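Local coordinates for probable glutathione S-transferase GSTU1 (Oryza sativa, PDB 1OYJ), which catalyses the conjugation of reduced glutathione to a wide range of hydrophobic electrophiles, and belongs to the plant tau class of glutathione transferases, at residues 25-30 with 204-209; 35-40 with 44-49; 167-172 with 195-200. All coordinates share one frame; numbering follows the deposited sequence.

Interaction 1 (25-30 with 204-209); sequences MAEKGL and IDSVVK
Glu27 and Ser206 join the last turn of helix 16-28 to the first turn of helix 205-210, where Ala26 and Ser206 bring the two backbones to 5.4 Å between their CA atoms. The Glu27 side chain does most of the reaching. From CB, the first torsion sets CG anti to the carbonyl carbon (chi1 -78°), and a bend at chi2 then turns the carboxylate toward helix 205-210. Along the way CG passes 3.7 Å from Ser206 OG, and CD lies a little closer to the same hydroxyl. At the tip, OE2 accepts a hydrogen bond from Ser206 OG at 2.7 Å. The hydroxyl comes in on the anti side of OE2, 28° out of the carboxylate plane. OE2 is also 3.9 Å from the Ile204 methyl CG2, and a water donates a second hydrogen bond to it at 3.2 Å. That water in turn accepts from the backbone N of Ser206 at 2.7 Å, so one carboxylate oxygen engages both the side chain and, through water, the main-chain N-H of Ser206, two residues past the N-cap Ile204. A negative charge at a helix N-terminus should be favourable there. Beside this polar pair, Ala26 CB packs on Ser206 CB at 3.7 Å, small residues that let the helices come close. Gly29, with positive phi, ends helix 16-28 in a Schellman motif. The contact bridges the thioredoxin-like N-terminal domain and the helical C-terminal domain: Met25 and Leu30 pack on strand 7-11 and helix 69-79, while Ile204 rests on Phe153 and Leu162.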
ATOM      1  N   MET A  25      -9.772 -11.146  12.294  1.00 20.13           N
ATOM      2  CA  MET A  25     -10.719 -12.231  12.359  1.00 20.97           C
ATOM      3  C   MET A  25     -11.261 -12.451  13.769  1.00 21.28           C
ATOM      4  O   MET A  25     -12.471 -12.567  13.960  1.00 23.27           O
ATOM      5  CB  MET A  25     -10.087 -13.513  11.760  1.00 19.98           C
ATOM      6  CG  MET A  25     -10.038 -13.409  10.244  1.00 22.87           C
ATOM      7  SD  MET A  25      -9.466 -14.863   9.358  1.00 24.75           S
ATOM      8  CE  MET A  25      -7.696 -14.947   9.732  1.00 23.84           C
ATOM      9  N   ALA A  26     -10.391 -12.471  14.773  1.00 22.54           N
ATOM     10  CA  ALA A  26     -10.859 -12.553  16.134  1.00 22.60           C
ATOM     11  C   ALA A  26     -11.844 -11.452  16.449  1.00 22.46           C
ATOM     12  O   ALA A  26     -12.918 -11.702  17.062  1.00 24.23           O
ATOM     13  CB  ALA A  26      -9.711 -12.517  17.097  1.00 22.01           C
ATOM     14  N   GLU A  27     -11.515 -10.244  16.084  1.00 23.00           N
ATOM     15  CA  GLU A  27     -12.410  -9.073  16.349  1.00 21.64           C
ATOM     16  C   GLU A  27     -13.755  -9.270  15.726  1.00 22.44           C
ATOM     17  O   GLU A  27     -14.763  -8.778  16.258  1.00 19.48           O
ATOM     18  CB  GLU A  27     -11.847  -7.742  15.839  1.00 22.70           C
ATOM     19  CG  GLU A  27     -10.779  -7.115  16.716  1.00 22.35           C
ATOM     20  CD  GLU A  27     -11.333  -6.707  18.045  1.00 29.89           C
ATOM     21  OE1 GLU A  27     -12.160  -5.791  18.106  1.00 28.94           O
ATOM     22  OE2 GLU A  27     -10.935  -7.316  19.017  1.00 29.49           O
ATOM     23  N   LYS A  28     -13.749  -9.949  14.580  1.00 21.35           N
ATOM     24  CA  LYS A  28     -14.925 -10.150  13.809  1.00 23.79           C
ATOM     25  C   LYS A  28     -15.739 -11.422  14.130  1.00 23.16           C
ATOM     26  O   LYS A  28     -16.754 -11.655  13.540  1.00 22.42           O
ATOM     27  CB  LYS A  28     -14.558 -10.107  12.307  1.00 23.92           C
ATOM     28  CG  LYS A  28     -14.199  -8.692  11.801  1.00 21.95           C
ATOM     29  CD  LYS A  28     -13.631  -8.675  10.382  1.00 25.26           C
ATOM     30  CE  LYS A  28     -13.649  -7.211   9.831  1.00 24.53           C
ATOM     31  NZ  LYS A  28     -14.980  -6.778   9.287  1.00 25.31           N
ATOM     32  N   GLY A  29     -15.246 -12.233  15.029  1.00 23.63           N
ATOM     33  CA  GLY A  29     -15.885 -13.512  15.335  1.00 22.25           C
ATOM     34  C   GLY A  29     -15.671 -14.531  14.237  1.00 22.27           C
ATOM     35  O   GLY A  29     -16.418 -15.491  14.147  1.00 21.55           O
ATOM     36  N   LEU A  30     -14.683 -14.357  13.378  1.00 20.33           N
ATOM     37  CA  LEU A  30     -14.524 -15.299  12.308  1.00 21.25           C
ATOM     38  C   LEU A  30     -13.468 -16.370  12.666  1.00 21.60           C
ATOM     39  O   LEU A  30     -12.324 -16.022  12.884  1.00 20.71           O
ATOM     40  CB  LEU A  30     -14.077 -14.546  11.040  1.00 20.67           C
ATOM     41  CG  LEU A  30     -14.989 -13.476  10.445  1.00 25.62           C
ATOM     42  CD1 LEU A  30     -14.259 -12.717   9.352  1.00 28.20           C
ATOM     43  CD2 LEU A  30     -16.144 -14.209   9.804  1.00 25.92           C
ATOM     44  N   ILE A 204      -7.045  -6.113  25.256  1.00 20.45           N
ATOM     45  CA  ILE A 204      -8.121  -6.543  24.427  1.00 20.12           C
ATOM     46  C   ILE A 204      -7.902  -8.032  24.050  1.00 19.97           C
ATOM     47  O   ILE A 204      -6.789  -8.425  23.691  1.00 18.50           O
ATOM     48  CB  ILE A 204      -8.186  -5.617  23.238  1.00 19.46           C
ATOM     49  CG1 ILE A 204      -8.645  -4.229  23.690  1.00 21.84           C
ATOM     50  CG2 ILE A 204      -9.161  -6.153  22.238  1.00 19.63           C
ATOM     51  CD1 ILE A 204      -8.642  -3.205  22.489  1.00 21.10           C
ATOM     52  N   ASP A 205      -8.966  -8.839  24.149  1.00 20.25           N
ATOM     53  CA  ASP A 205      -8.866 -10.317  23.992  1.00 21.30           C
ATOM     54  C   ASP A 205      -8.221 -10.749  22.658  1.00 19.51           C
ATOM     55  O   ASP A 205      -7.402 -11.648  22.637  1.00 18.64           O
ATOM     56  CB  ASP A 205     -10.210 -11.011  24.095  1.00 22.35           C
ATOM     57  CG  ASP A 205     -10.799 -10.993  25.530  1.00 27.01           C
ATOM     58  OD1 ASP A 205     -11.979 -11.324  25.616  1.00 39.83           O
ATOM     59  OD2 ASP A 205     -10.228 -10.628  26.591  1.00 32.57           O
ATOM     60  N   SER A 206      -8.612 -10.134  21.564  1.00 17.87           N
ATOM     61  CA  SER A 206      -8.026 -10.501  20.293  1.00 21.09           C
ATOM     62  C   SER A 206      -6.508 -10.322  20.322  1.00 18.71           C
ATOM     63  O   SER A 206      -5.750 -11.122  19.728  1.00 21.35           O
ATOM     64  CB  SER A 206      -8.643  -9.676  19.142  1.00 20.81           C
ATOM     65  OG  SER A 206      -8.436  -8.274  19.316  1.00 26.98           O
ATOM     66  N   VAL A 207      -6.043  -9.274  20.982  1.00 18.90           N
ATOM     67  CA  VAL A 207      -4.640  -8.921  20.992  1.00 17.62           C
ATOM     68  C   VAL A 207      -3.906  -9.844  21.952  1.00 18.27           C
ATOM     69  O   VAL A 207      -2.798 -10.262  21.678  1.00 20.77           O
ATOM     70  CB  VAL A 207      -4.461  -7.386  21.387  1.00 18.19           C
ATOM     71  CG1 VAL A 207      -3.045  -7.089  21.518  1.00 14.87           C
ATOM     72  CG2 VAL A 207      -5.060  -6.470  20.305  1.00 16.65           C
ATOM     73  N   VAL A 208      -4.469 -10.084  23.129  1.00 17.75           N
ATOM     74  CA  VAL A 208      -3.916 -11.026  24.107  1.00 18.87           C
ATOM     75  C   VAL A 208      -3.737 -12.400  23.446  1.00 19.22           C
ATOM     76  O   VAL A 208      -2.723 -13.030  23.557  1.00 17.60           O
ATOM     77  CB  VAL A 208      -4.878 -11.175  25.326  1.00 20.97           C
ATOM     78  CG1 VAL A 208      -4.451 -12.274  26.323  1.00 21.65           C
ATOM     79  CG2 VAL A 208      -5.051  -9.849  26.063  1.00 22.00           C
ATOM     80  N   LYS A 209      -4.746 -12.826  22.711  1.00 18.24           N
ATOM     81  CA  LYS A 209      -4.663 -14.096  22.066  1.00 20.87           C
ATOM     82  C   LYS A 209      -3.552 -14.231  21.035  1.00 19.97           C
ATOM     83  O   LYS A 209      -2.837 -15.220  20.973  1.00 20.07           O
ATOM     84  CB  LYS A 209      -5.991 -14.368  21.394  1.00 21.73           C
ATOM     85  CG  LYS A 209      -5.971 -15.660  20.616  1.00 24.60           C
ATOM     86  CD  LYS A 209      -7.371 -16.165  20.484  1.00 28.63           C
ATOM     87  CE  LYS A 209      -7.464 -17.679  20.598  1.00 35.49           C
ATOM     88  NZ  LYS A 209      -7.745 -18.186  21.944  1.00 24.21           N
TER
HETATM   89  O   HOH W   1     -11.059  -9.104  21.632  1.00 43.70           O

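Interaction 2 (35-40 with 44-49); sequences REEDLG and DLLLRS. With GSH (glutathione), chain N.
The chain leaves strand 33-36 at Glu37 and returns as helix 44-49, with the backbones nearest at Glu37 and Leu46, whose CA atoms are 8.3 Å apart; no hydrogen bond links the two segments. The Glu37 side chain crosses that of Leu46 at a slant. A bend at chi2 (-85°) folds the Glu37 carboxylate against the leucine, with OE2 3.6 Å from Leu46 CB and OE1 3.6 Å from Leu46 CD2. The carboxylate is buried here, and Ser43, just ahead of the helix, hydrogen-bonds to OE2 through its OG. The same Ser43 OG is hydrogen-bonded to Leu46 N, which ties Glu37 to the helix start through one hydroxyl. This is the strand-to-helix connection of the thioredoxin-like domain, and its loop lines the glutathione site: Leu39 CD1 lies 3.8 Å from CB2 of the bound glutathione, while Lys42 and Ile56, both glutathione-binding, lie beside Leu46. In the same loop Asp38 OD1 accepts from Gly40 N at 2.9 Å, an Asx turn. Arg35 reaches out with its chain extended from CG to NE and crosses Leu45 at about a right angle, so that the methyl CD2 of Leu45 sits 3.3 Å from NH2, at the edge of the guanidinium and near its plane. The Arg35 charge is paired with Glu33 through NE, while Leu45 and Leu46 both also pack on Leu10 of strand 7-11.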
ATOM      1  N   ARG A  35      -2.378 -22.358   9.703  1.00 21.51           N
ATOM      2  CA  ARG A  35      -1.336 -23.285   9.304  1.00 23.06           C
ATOM      3  C   ARG A  35       0.014 -22.635   9.390  1.00 23.81           C
ATOM      4  O   ARG A  35       0.231 -21.609   8.751  1.00 24.64           O
ATOM      5  CB  ARG A  35      -1.571 -23.780   7.887  1.00 24.53           C
ATOM      6  CG  ARG A  35      -2.937 -24.410   7.685  1.00 27.52           C
ATOM      7  CD  ARG A  35      -3.021 -25.251   6.460  1.00 28.19           C
ATOM      8  NE  ARG A  35      -4.333 -25.859   6.298  1.00 30.84           N
ATOM      9  CZ  ARG A  35      -4.850 -26.198   5.129  1.00 30.42           C
ATOM     10  NH1 ARG A  35      -6.059 -26.721   5.046  1.00 31.19           N
ATOM     11  NH2 ARG A  35      -4.161 -25.982   4.026  1.00 29.20           N
ATOM     12  N   GLU A  36       0.909 -23.188  10.212  1.00 22.58           N
ATOM     13  CA  GLU A  36       2.246 -22.669  10.394  1.00 22.96           C
ATOM     14  C   GLU A  36       3.161 -22.994   9.202  1.00 25.26           C
ATOM     15  O   GLU A  36       3.441 -24.170   8.911  1.00 23.31           O
ATOM     16  CB  GLU A  36       2.864 -23.253  11.664  1.00 23.38           C
ATOM     17  CG  GLU A  36       4.241 -22.698  11.985  1.00 22.47           C
ATOM     18  CD  GLU A  36       4.183 -21.270  12.566  1.00 24.22           C
ATOM     19  OE1 GLU A  36       3.216 -20.941  13.208  1.00 21.86           O
ATOM     20  OE2 GLU A  36       5.124 -20.506  12.359  1.00 26.18           O
ATOM     21  N   GLU A  37       3.738 -22.006   8.569  1.00 23.32           N
ATOM     22  CA  GLU A  37       4.657 -22.321   7.492  1.00 24.65           C
ATOM     23  C   GLU A  37       6.109 -22.242   7.906  1.00 25.30           C
ATOM     24  O   GLU A  37       6.476 -21.347   8.594  1.00 24.34           O
ATOM     25  CB  GLU A  37       4.485 -21.321   6.346  1.00 25.36           C
ATOM     26  CG  GLU A  37       3.197 -21.490   5.569  1.00 24.34           C
ATOM     27  CD  GLU A  37       3.330 -22.546   4.475  1.00 27.77           C
ATOM     28  OE1 GLU A  37       4.476 -22.844   4.069  1.00 25.72           O
ATOM     29  OE2 GLU A  37       2.281 -22.996   3.977  1.00 25.41           O
ATOM     30  N   ASP A  38       6.959 -23.095   7.330  1.00 24.41           N
ATOM     31  CA  ASP A  38       8.398 -22.992   7.544  1.00 25.17           C
ATOM     32  C   ASP A  38       8.936 -22.149   6.417  1.00 25.17           C
ATOM     33  O   ASP A  38       9.060 -22.605   5.243  1.00 24.88           O
ATOM     34  CB  ASP A  38       9.045 -24.410   7.525  1.00 25.85           C
ATOM     35  CG  ASP A  38      10.585 -24.383   7.556  1.00 29.94           C
ATOM     36  OD1 ASP A  38      11.208 -23.293   7.497  1.00 27.83           O
ATOM     37  OD2 ASP A  38      11.248 -25.464   7.606  1.00 35.31           O
ATOM     38  N   LEU A  39       9.343 -20.930   6.703  1.00 25.54           N
ATOM     39  CA  LEU A  39       9.714 -20.037   5.600  1.00 26.23           C
ATOM     40  C   LEU A  39      10.966 -20.455   4.810  1.00 27.38           C
ATOM     41  O   LEU A  39      11.131 -20.026   3.623  1.00 25.42           O
ATOM     42  CB  LEU A  39       9.774 -18.604   6.053  1.00 27.13           C
ATOM     43  CG  LEU A  39       8.400 -18.082   6.481  1.00 27.17           C
ATOM     44  CD1 LEU A  39       8.540 -16.600   6.871  1.00 29.54           C
ATOM     45  CD2 LEU A  39       7.288 -18.139   5.430  1.00 23.80           C
ATOM     46  N   GLY A  40      11.762 -21.346   5.414  1.00 26.52           N
ATOM     47  CA  GLY A  40      12.928 -21.942   4.796  1.00 27.99           C
ATOM     48  C   GLY A  40      12.512 -23.173   4.002  1.00 28.19           C
ATOM     49  O   GLY A  40      13.312 -23.740   3.241  1.00 30.23           O
ATOM     50  N   ASP A  44       4.078 -26.253  -0.944  1.00 23.57           N
ATOM     51  CA  ASP A  44       3.546 -26.102  -2.298  1.00 25.70           C
ATOM     52  C   ASP A  44       2.292 -25.159  -2.298  1.00 25.41           C
ATOM     53  O   ASP A  44       2.120 -24.348  -3.173  1.00 26.17           O
ATOM     54  CB  ASP A  44       3.289 -27.510  -2.893  1.00 25.88           C
ATOM     55  CG  ASP A  44       2.758 -27.463  -4.295  1.00 30.02           C
ATOM     56  OD1 ASP A  44       3.290 -26.705  -5.149  1.00 29.29           O
ATOM     57  OD2 ASP A  44       1.806 -28.177  -4.654  1.00 38.58           O
ATOM     58  N   LEU A  45       1.440 -25.239  -1.291  1.00 26.09           N
ATOM     59  CA  LEU A  45       0.201 -24.452  -1.262  1.00 25.80           C
ATOM     60  C   LEU A  45       0.528 -22.938  -1.123  1.00 24.76           C
ATOM     61  O   LEU A  45       0.049 -22.132  -1.853  1.00 25.35           O
ATOM     62  CB  LEU A  45      -0.757 -24.987  -0.170  1.00 26.28           C
ATOM     63  CG  LEU A  45      -2.023 -24.173   0.115  1.00 28.02           C
ATOM     64  CD1 LEU A  45      -3.007 -24.303  -0.985  1.00 30.85           C
ATOM     65  CD2 LEU A  45      -2.645 -24.525   1.490  1.00 27.90           C
ATOM     66  N   LEU A  46       1.441 -22.571  -0.238  1.00 22.95           N
ATOM     67  CA  LEU A  46       1.794 -21.206  -0.165  1.00 21.77           C
ATOM     68  C   LEU A  46       2.380 -20.708  -1.525  1.00 21.74           C
ATOM     69  O   LEU A  46       1.984 -19.672  -2.080  1.00 19.67           O
ATOM     70  CB  LEU A  46       2.765 -21.006   0.994  1.00 21.99           C
ATOM     71  CG  LEU A  46       3.561 -19.722   1.038  1.00 20.48           C
ATOM     72  CD1 LEU A  46       2.685 -18.577   1.190  1.00 25.06           C
ATOM     73  CD2 LEU A  46       4.572 -19.766   2.128  1.00 24.48           C
ATOM     74  N   LEU A  47       3.301 -21.478  -2.089  1.00 21.51           N
ATOM     75  CA  LEU A  47       3.924 -21.054  -3.324  1.00 22.46           C
ATOM     76  C   LEU A  47       2.929 -20.920  -4.444  1.00 22.75           C
ATOM     77  O   LEU A  47       3.109 -20.030  -5.329  1.00 22.08           O
ATOM     78  CB  LEU A  47       5.019 -22.024  -3.724  1.00 22.19           C
ATOM     79  CG  LEU A  47       6.173 -22.001  -2.739  1.00 24.08           C
ATOM     80  CD1 LEU A  47       7.139 -23.122  -3.175  1.00 28.04           C
ATOM     81  CD2 LEU A  47       6.842 -20.688  -2.709  1.00 24.25           C
ATOM     82  N   ARG A  48       1.903 -21.771  -4.442  1.00 22.46           N
ATOM     83  CA  ARG A  48       0.837 -21.630  -5.447  1.00 25.02           C
ATOM     84  C   ARG A  48      -0.140 -20.532  -5.218  1.00 26.47           C
ATOM     85  O   ARG A  48      -0.699 -20.020  -6.197  1.00 25.23           O
ATOM     86  CB  ARG A  48      -0.088 -22.849  -5.508  1.00 27.14           C
ATOM     87  CG  ARG A  48       0.484 -24.020  -6.261  1.00 30.27           C
ATOM     88  CD  ARG A  48      -0.510 -25.233  -6.484  1.00 36.52           C
ATOM     89  NE  ARG A  48      -0.900 -25.965  -5.262  1.00 39.26           N
ATOM     90  CZ  ARG A  48      -2.120 -25.918  -4.688  1.00 39.51           C
ATOM     91  NH1 ARG A  48      -3.096 -25.168  -5.224  1.00 38.70           N
ATOM     92  NH2 ARG A  48      -2.364 -26.639  -3.587  1.00 36.55           N
ATOM     93  N   SER A  49      -0.435 -20.269  -3.937  1.00 25.22           N
ATOM     94  CA  SER A  49      -1.470 -19.328  -3.505  1.00 25.15           C
ATOM     95  C   SER A  49      -0.991 -17.929  -3.599  1.00 24.41           C
ATOM     96  O   SER A  49      -1.784 -17.104  -3.918  1.00 23.87           O
ATOM     97  CB  SER A  49      -1.910 -19.613  -2.051  1.00 24.80           C
ATOM     98  OG  SER A  49      -2.412 -20.933  -1.916  1.00 25.95           O
TER
HETATM   99  N1  GSH N 799       3.703  -6.776   2.456  1.00 31.36           N
HETATM  100  CA1 GSH N 799       3.571  -7.887   3.341  1.00 32.32           C
HETATM  101  C1  GSH N 799       2.283  -8.102   4.038  1.00 32.54           C
HETATM  102  O11 GSH N 799       1.685  -9.128   4.286  1.00 33.23           O
HETATM  103  O12 GSH N 799       1.805  -7.062   4.437  1.00 29.24           O
HETATM  104  CB1 GSH N 799       4.792  -8.597   3.884  1.00 34.07           C
HETATM  105  CG1 GSH N 799       4.561  -9.930   4.608  1.00 32.76           C
HETATM  106  CD1 GSH N 799       5.914 -10.527   4.978  1.00 33.05           C
HETATM  107  OE1 GSH N 799       6.873  -9.777   5.046  1.00 35.50           O
HETATM  108  N2  GSH N 799       6.007 -11.827   5.262  1.00 31.82           N
HETATM  109  CA2 GSH N 799       7.266 -12.436   5.612  1.00 32.35           C
HETATM  110  C2  GSH N 799       7.511 -13.498   4.527  1.00 35.16           C
HETATM  111  O2  GSH N 799       6.610 -14.289   4.341  1.00 29.22           O
HETATM  112  CB2 GSH N 799       7.106 -13.062   6.998  1.00 35.08           C
HETATM  113  SG2 GSH N 799       7.021 -11.770   8.300  1.00 43.40           S
HETATM  114  N3  GSH N 799       8.533 -13.447   3.671  1.00 47.99           N
HETATM  115  CA3 GSH N 799       9.101 -14.803   3.465  1.00 49.71           C
HETATM  116  C3  GSH N 799      10.603 -15.082   3.424  1.00 54.95           C
HETATM  117  O31 GSH N 799      11.108 -15.860   2.551  1.00 51.84           O
HETATM  118  O32 GSH N 799      11.328 -14.597   4.278  1.00 56.10           O

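Interaction 3 (167-172 with 195-200); sequences VALVPF and AAWARR
Trp197 supplies about half of the surface buried in this contact, Leu169 and Val170 nearly all the rest, with the CH2 corner of its six-membered ring set against both. The ring is carried across because CG stands anti to the backbone N (chi1 168°), which sends the indole from helix 192-201 toward the end of helix 164-169. Its leading atom, CH2, meets Leu169 at CG and CD2, both 3.6 Å away, and CZ3 lies 3.7 Å from Leu169 CD2. Leu169 thus lends one branch and its branch point, the two side chains running at a slant to each other. On Val170 the same CH2 touches mainly the backbone, 3.9 Å from CA, with CB slightly farther at 4.2 Å. All three residues are buried and the contact across the segments is apolar. The one polar atom of the indole, NE1, on the five-membered ring, is hydrogen-bonded to Asp166 OD1, a second tie to helix 164-169. An edge-to-face pairing with Phe154 adds a further aromatic neighbour. Within the helical C-terminal domain, Leu169 also packs on Leu115 of helix 97-124, while Val170 touches Ile23 of helix 16-28, so Trp197 backs a segment that faces the N-terminal domain.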
ATOM      1  N   VAL A 167      -5.298  -1.985  14.188  1.00 15.54           N
ATOM      2  CA  VAL A 167      -4.939  -3.329  13.812  1.00 17.35           C
ATOM      3  C   VAL A 167      -3.662  -3.399  13.047  1.00 16.11           C
ATOM      4  O   VAL A 167      -2.809  -4.266  13.311  1.00 16.64           O
ATOM      5  CB  VAL A 167      -6.126  -4.064  13.191  1.00 14.48           C
ATOM      6  CG1 VAL A 167      -5.698  -5.485  12.785  1.00 17.25           C
ATOM      7  CG2 VAL A 167      -7.238  -4.221  14.202  1.00 18.30           C
ATOM      8  N   ALA A 168      -3.445  -2.504  12.104  1.00 17.03           N
ATOM      9  CA  ALA A 168      -2.184  -2.502  11.360  1.00 18.14           C
ATOM     10  C   ALA A 168      -0.954  -2.305  12.257  1.00 18.90           C
ATOM     11  O   ALA A 168       0.094  -2.851  11.975  1.00 16.25           O
ATOM     12  CB  ALA A 168      -2.201  -1.438  10.325  1.00 20.68           C
ATOM     13  N   LEU A 169      -1.076  -1.469  13.290  1.00 15.27           N
ATOM     14  CA  LEU A 169       0.108  -1.089  14.064  1.00 15.64           C
ATOM     15  C   LEU A 169       0.301  -2.020  15.289  1.00 15.36           C
ATOM     16  O   LEU A 169       1.422  -2.260  15.744  1.00 15.88           O
ATOM     17  CB  LEU A 169      -0.112   0.337  14.631  1.00 15.77           C
ATOM     18  CG  LEU A 169       1.052   0.915  15.467  1.00 16.09           C
ATOM     19  CD1 LEU A 169       2.368   0.845  14.760  1.00 15.90           C
ATOM     20  CD2 LEU A 169       0.759   2.345  15.857  1.00 15.92           C
ATOM     21  N   VAL A 170      -0.815  -2.546  15.819  1.00 15.63           N
ATOM     22  CA  VAL A 170      -0.706  -3.211  17.165  1.00 17.11           C
ATOM     23  C   VAL A 170       0.274  -4.364  17.286  1.00 16.35           C
ATOM     24  O   VAL A 170       0.925  -4.470  18.306  1.00 17.14           O
ATOM     25  CB  VAL A 170      -2.032  -3.546  17.767  1.00 16.07           C
ATOM     26  CG1 VAL A 170      -2.704  -4.627  17.072  1.00 17.29           C
ATOM     27  CG2 VAL A 170      -1.940  -3.778  19.300  1.00 16.91           C
ATOM     28  N   PRO A 171       0.448  -5.193  16.256  1.00 16.61           N
ATOM     29  CA  PRO A 171       1.457  -6.244  16.392  1.00 17.49           C
ATOM     30  C   PRO A 171       2.866  -5.739  16.670  1.00 17.77           C
ATOM     31  O   PRO A 171       3.633  -6.383  17.391  1.00 17.75           O
ATOM     32  CB  PRO A 171       1.355  -7.038  15.099  1.00 19.34           C
ATOM     33  CG  PRO A 171      -0.078  -6.711  14.582  1.00 18.49           C
ATOM     34  CD  PRO A 171      -0.282  -5.282  14.974  1.00 16.32           C
ATOM     35  N   PHE A 172       3.185  -4.550  16.207  1.00 16.73           N
ATOM     36  CA  PHE A 172       4.488  -4.045  16.446  1.00 18.29           C
ATOM     37  C   PHE A 172       4.695  -3.613  17.901  1.00 18.79           C
ATOM     38  O   PHE A 172       5.839  -3.463  18.329  1.00 18.46           O
ATOM     39  CB  PHE A 172       4.802  -2.903  15.448  1.00 19.39           C
ATOM     40  CG  PHE A 172       4.875  -3.359  14.039  1.00 19.92           C
ATOM     41  CD1 PHE A 172       3.792  -3.220  13.156  1.00 19.94           C
ATOM     42  CD2 PHE A 172       6.003  -3.987  13.577  1.00 20.57           C
ATOM     43  CE1 PHE A 172       3.943  -3.702  11.867  1.00 20.88           C
ATOM     44  CE2 PHE A 172       6.073  -4.445  12.330  1.00 16.42           C
ATOM     45  CZ  PHE A 172       5.070  -4.310  11.483  1.00 18.26           C
ATOM     46  N   ALA A 195       2.642   4.647  24.135  1.00 18.91           N
ATOM     47  CA  ALA A 195       2.826   3.590  25.101  1.00 20.31           C
ATOM     48  C   ALA A 195       1.510   3.226  25.840  1.00 19.21           C
ATOM     49  O   ALA A 195       1.238   2.069  26.050  1.00 18.45           O
ATOM     50  CB  ALA A 195       3.934   3.991  26.115  1.00 20.46           C
ATOM     51  N   ALA A 196       0.710   4.250  26.163  1.00 17.89           N
ATOM     52  CA  ALA A 196      -0.560   4.087  26.828  1.00 17.56           C
ATOM     53  C   ALA A 196      -1.510   3.394  25.873  1.00 17.73           C
ATOM     54  O   ALA A 196      -2.218   2.477  26.282  1.00 16.11           O
ATOM     55  CB  ALA A 196      -1.142   5.480  27.212  1.00 16.89           C
ATOM     56  N   TRP A 197      -1.471   3.821  24.608  1.00 15.43           N
ATOM     57  CA  TRP A 197      -2.276   3.138  23.583  1.00 17.39           C
ATOM     58  C   TRP A 197      -1.875   1.635  23.487  1.00 15.81           C
ATOM     59  O   TRP A 197      -2.770   0.742  23.454  1.00 15.56           O
ATOM     60  CB  TRP A 197      -2.174   3.822  22.214  1.00 16.96           C
ATOM     61  CG  TRP A 197      -2.727   3.053  21.080  1.00 17.81           C
ATOM     62  CD1 TRP A 197      -3.998   3.049  20.610  1.00 18.85           C
ATOM     63  CD2 TRP A 197      -1.999   2.183  20.248  1.00 16.10           C
ATOM     64  NE1 TRP A 197      -4.094   2.173  19.560  1.00 18.17           N
ATOM     65  CE2 TRP A 197      -2.865   1.685  19.290  1.00 16.04           C
ATOM     66  CE3 TRP A 197      -0.662   1.856  20.176  1.00 15.95           C
ATOM     67  CZ2 TRP A 197      -2.480   0.770  18.342  1.00 19.33           C
ATOM     68  CZ3 TRP A 197      -0.253   1.031  19.220  1.00 19.70           C
ATOM     69  CH2 TRP A 197      -1.160   0.480  18.284  1.00 19.41           C
ATOM     70  N   ALA A 198      -0.577   1.366  23.508  1.00 16.36           N
ATOM     71  CA  ALA A 198      -0.128  -0.038  23.421  1.00 17.89           C
ATOM     72  C   ALA A 198      -0.645  -0.830  24.655  1.00 17.30           C
ATOM     73  O   ALA A 198      -1.148  -1.938  24.544  1.00 15.92           O
ATOM     74  CB  ALA A 198       1.400  -0.122  23.288  1.00 17.71           C
ATOM     75  N   ARG A 199      -0.661  -0.196  25.840  1.00 17.39           N
ATOM     76  CA  ARG A 199      -1.135  -0.916  27.055  1.00 19.47           C
ATOM     77  C   ARG A 199      -2.657  -1.193  26.954  1.00 19.99           C
ATOM     78  O   ARG A 199      -3.145  -2.278  27.278  1.00 21.81           O
ATOM     79  CB  ARG A 199      -0.831  -0.127  28.339  1.00 19.49           C
ATOM     80  CG  ARG A 199       0.589  -0.152  28.751  1.00 20.32           C
ATOM     81  CD  ARG A 199       0.865   0.478  30.087  1.00 22.33           C
ATOM     82  NE  ARG A 199       0.360   1.845  30.243  1.00 23.79           N
ATOM     83  CZ  ARG A 199       1.059   2.936  29.961  1.00 20.75           C
ATOM     84  NH1 ARG A 199       2.259   2.847  29.447  1.00 21.49           N
ATOM     85  NH2 ARG A 199       0.561   4.119  30.193  1.00 23.45           N
ATOM     86  N   ARG A 200      -3.410  -0.208  26.479  1.00 20.38           N
ATOM     87  CA  ARG A 200      -4.882  -0.333  26.289  1.00 21.34           C
ATOM     88  C   ARG A 200      -5.182  -1.495  25.289  1.00 21.75           C
ATOM     89  O   ARG A 200      -5.904  -2.410  25.562  1.00 19.46           O
ATOM     90  CB  ARG A 200      -5.365   1.002  25.701  1.00 21.75           C
ATOM     91  CG  ARG A 200      -6.829   1.215  25.219  1.00 29.11           C
ATOM     92  CD  ARG A 200      -7.143   2.800  24.949  1.00 36.94           C
ATOM     93  NE  ARG A 200      -6.332   3.661  25.797  1.00 33.04           N
ATOM     94  CZ  ARG A 200      -5.427   4.573  25.429  1.00 30.70           C
ATOM     95  NH1 ARG A 200      -5.243   4.981  24.190  1.00 25.53           N
ATOM     96  NH2 ARG A 200      -4.747   5.196  26.399  1.00 33.73           N
TER

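In the fold
Interactions 1 and 3 are neighbours, their centres about 14 Å apart, and touch where Val207 CG1 packs on Val170 CG2 at 4.1 Å; helices 192-201 and 205-210, which carry one side of each, follow one another in the chain. Interaction 3 is the core contact, wholly buried and apolar. Interaction 1, partly buried at the junction of the domains, uses a carboxylate, a hydroxyl and a water instead. Interaction 2 is also partly buried but lies within the N-terminal domain, about 28 Å from interaction 3 between centres and across the chain's centre from it. It alone includes a residue of the glutathione pocket and mixes charged groups with leucines.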